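Local coordinates for geranyltranstransferase (Campylobacter jejuni, PDB 3NPK), which probably makes farnesyl diphosphate by joining geranyl diphosphate to isopentenyl diphosphate, as a member of the polyprenyl synthetase family, at residues 7-10 against 11-15. Numbering follows the deposited sequence.
Sequences ELFI and HHLEK
Two i to i+4 side-chain pairs, F9 with L13 and I10 with E14, line the last turns of the amphipathic N-terminal helix, residues 5-14, whose backbone bonds hold the turns together. These are the bonds of the alpha-helix: H11 N to E7 O, H12 N to L8 O, L13 N to F9 O at 2.8 Å and E14 N to I10 O at 2.9 Å. On the buried side, F9 and L13 form an apolar pair, CE2 of the F9 ring lying 4.1 Å from CD1 of L13. In both, CG is anti to the backbone N (chi1 -177° and 178°), which brings ring and methyl together at a slant, as a light contact. Large hydrocarbon groups suit this side, which faces the protein interior. I10 and E14 run side by side; the methyl CG2 of I10 comes 3.6 Å from OE2 of E14, so aliphatic surface flanks the carboxylate of the exposed E14, while I10, partly exposed, also touches H41. H12, partly exposed, can serve both environments: its side chain touches L63, while NE2 is hydrogen-bonded to D64. The helix thus lies against helix 59-80, with L8 touching L59 and F9 reaching A66 and E70. F9 also packs on A44, Q45 and L48 of helix 42-54 and makes an edge-to-face contact with H41, wedging its ring between these two helices, about 9 Å from the bound pyrophosphate.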
loop_
_atom_site.group_PDB
_atom_site.type_symbol
_atom_site.label_atom_id
_atom_site.label_comp_id
_atom_site.label_asym_id
_atom_site.label_seq_id
_atom_site.Cartn_x
_atom_site.Cartn_y
_atom_site.Cartn_z
ATOM N N GLU A 7 22.523 -6.089 -13.131
ATOM C CA GLU A 7 22.351 -7.536 -13.097
ATOM C C GLU A 7 22.109 -8.036 -11.673
ATOM O O GLU A 7 21.301 -8.940 -11.451
ATOM C CB GLU A 7 23.548 -8.242 -13.737
ATOM C CG GLU A 7 23.635 -7.994 -15.237
ATOM C CD GLU A 7 22.296 -8.217 -15.950
ATOM O OE1 GLU A 7 21.643 -9.264 -15.711
ATOM O OE2 GLU A 7 21.896 -7.343 -16.753
ATOM N N LEU A 8 22.791 -7.422 -10.707
ATOM C CA LEU A 8 22.594 -7.770 -9.311
ATOM C C LEU A 8 21.131 -7.599 -8.930
ATOM O O LEU A 8 20.529 -8.483 -8.318
ATOM C CB LEU A 8 23.471 -6.899 -8.417
ATOM C CG LEU A 8 23.415 -7.194 -6.920
ATOM C CD1 LEU A 8 24.118 -8.499 -6.602
ATOM C CD2 LEU A 8 24.046 -6.051 -6.134
ATOM N N PHE A 9 20.551 -6.453 -9.281
ATOM C CA PHE A 9 19.139 -6.227 -8.964
ATOM C C PHE A 9 18.163 -7.163 -9.720
ATOM O O PHE A 9 17.208 -7.691 -9.135
ATOM C CB PHE A 9 18.708 -4.778 -9.181
ATOM C CG PHE A 9 17.290 -4.562 -8.789
ATOM C CD1 PHE A 9 16.929 -4.639 -7.444
ATOM C CD2 PHE A 9 16.290 -4.417 -9.749
ATOM C CE1 PHE A 9 15.606 -4.517 -7.047
ATOM C CE2 PHE A 9 14.960 -4.285 -9.362
ATOM C CZ PHE A 9 14.615 -4.327 -8.007
ATOM N N ILE A 10 18.398 -7.378 -11.010
ATOM C CA ILE A 10 17.548 -8.311 -11.744
ATOM C C ILE A 10 17.561 -9.705 -11.103
ATOM O O ILE A 10 16.519 -10.338 -10.951
ATOM C CB ILE A 10 17.971 -8.409 -13.210
ATOM C CG1 ILE A 10 17.639 -7.089 -13.917
ATOM C CG2 ILE A 10 17.246 -9.580 -13.898
ATOM C CD1 ILE A 10 18.264 -6.949 -15.280
ATOM N N HIS A 11 18.745 -10.182 -10.733
ATOM C CA HIS A 11 18.859 -11.485 -10.098
ATOM C C HIS A 11 18.091 -11.488 -8.764
ATOM O O HIS A 11 17.392 -12.452 -8.434
ATOM C CB HIS A 11 20.340 -11.811 -9.900
ATOM C CG HIS A 11 20.596 -13.152 -9.291
ATOM N ND1 HIS A 11 20.577 -14.320 -10.024
ATOM C CD2 HIS A 11 20.905 -13.508 -8.021
ATOM C CE1 HIS A 11 20.851 -15.340 -9.229
ATOM N NE2 HIS A 11 21.053 -14.873 -8.009
ATOM N N HIS A 12 18.185 -10.392 -8.016
ATOM C CA HIS A 12 17.481 -10.297 -6.738
ATOM C C HIS A 12 15.969 -10.339 -6.944
ATOM O O HIS A 12 15.260 -11.056 -6.244
ATOM C CB HIS A 12 17.890 -9.020 -6.004
ATOM C CG HIS A 12 17.388 -8.942 -4.597
ATOM N ND1 HIS A 12 17.964 -9.648 -3.565
ATOM C CD2 HIS A 12 16.359 -8.245 -4.051
ATOM C CE1 HIS A 12 17.331 -9.371 -2.438
ATOM N NE2 HIS A 12 16.346 -8.530 -2.704
ATOM N N LEU A 13 15.483 -9.572 -7.918
ATOM C CA LEU A 13 14.058 -9.538 -8.221
ATOM C C LEU A 13 13.571 -10.929 -8.609
ATOM O O LEU A 13 12.538 -11.396 -8.130
ATOM C CB LEU A 13 13.784 -8.531 -9.343
ATOM C CG LEU A 13 12.336 -8.386 -9.845
ATOM C CD1 LEU A 13 12.106 -6.996 -10.449
ATOM C CD2 LEU A 13 11.998 -9.453 -10.859
ATOM N N GLU A 14 14.328 -11.609 -9.460
ATOM C CA GLU A 14 13.869 -12.897 -9.950
ATOM C C GLU A 14 13.774 -13.976 -8.863
ATOM O O GLU A 14 12.987 -14.912 -8.988
ATOM C CB GLU A 14 14.703 -13.328 -11.159
ATOM C CG GLU A 14 14.412 -12.401 -12.342
ATOM C CD GLU A 14 15.154 -12.741 -13.615
ATOM O OE1 GLU A 14 16.103 -13.547 -13.567
ATOM O OE2 GLU A 14 14.793 -12.169 -14.668
ATOM N N LYS A 15 14.533 -13.835 -7.780
ATOM C CA LYS A 15 14.426 -14.803 -6.687
ATOM C C LYS A 15 13.582 -14.302 -5.513
ATOM O O LYS A 15 13.515 -14.945 -4.459
ATOM C CB LYS A 15 15.801 -15.263 -6.222
ATOM C CG LYS A 15 16.646 -14.170 -5.664
ATOM C CD LYS A 15 18.113 -14.567 -5.728
ATOM C CE LYS A 15 18.755 -14.375 -4.389
ATOM N NZ LYS A 15 18.069 -15.276 -3.419
#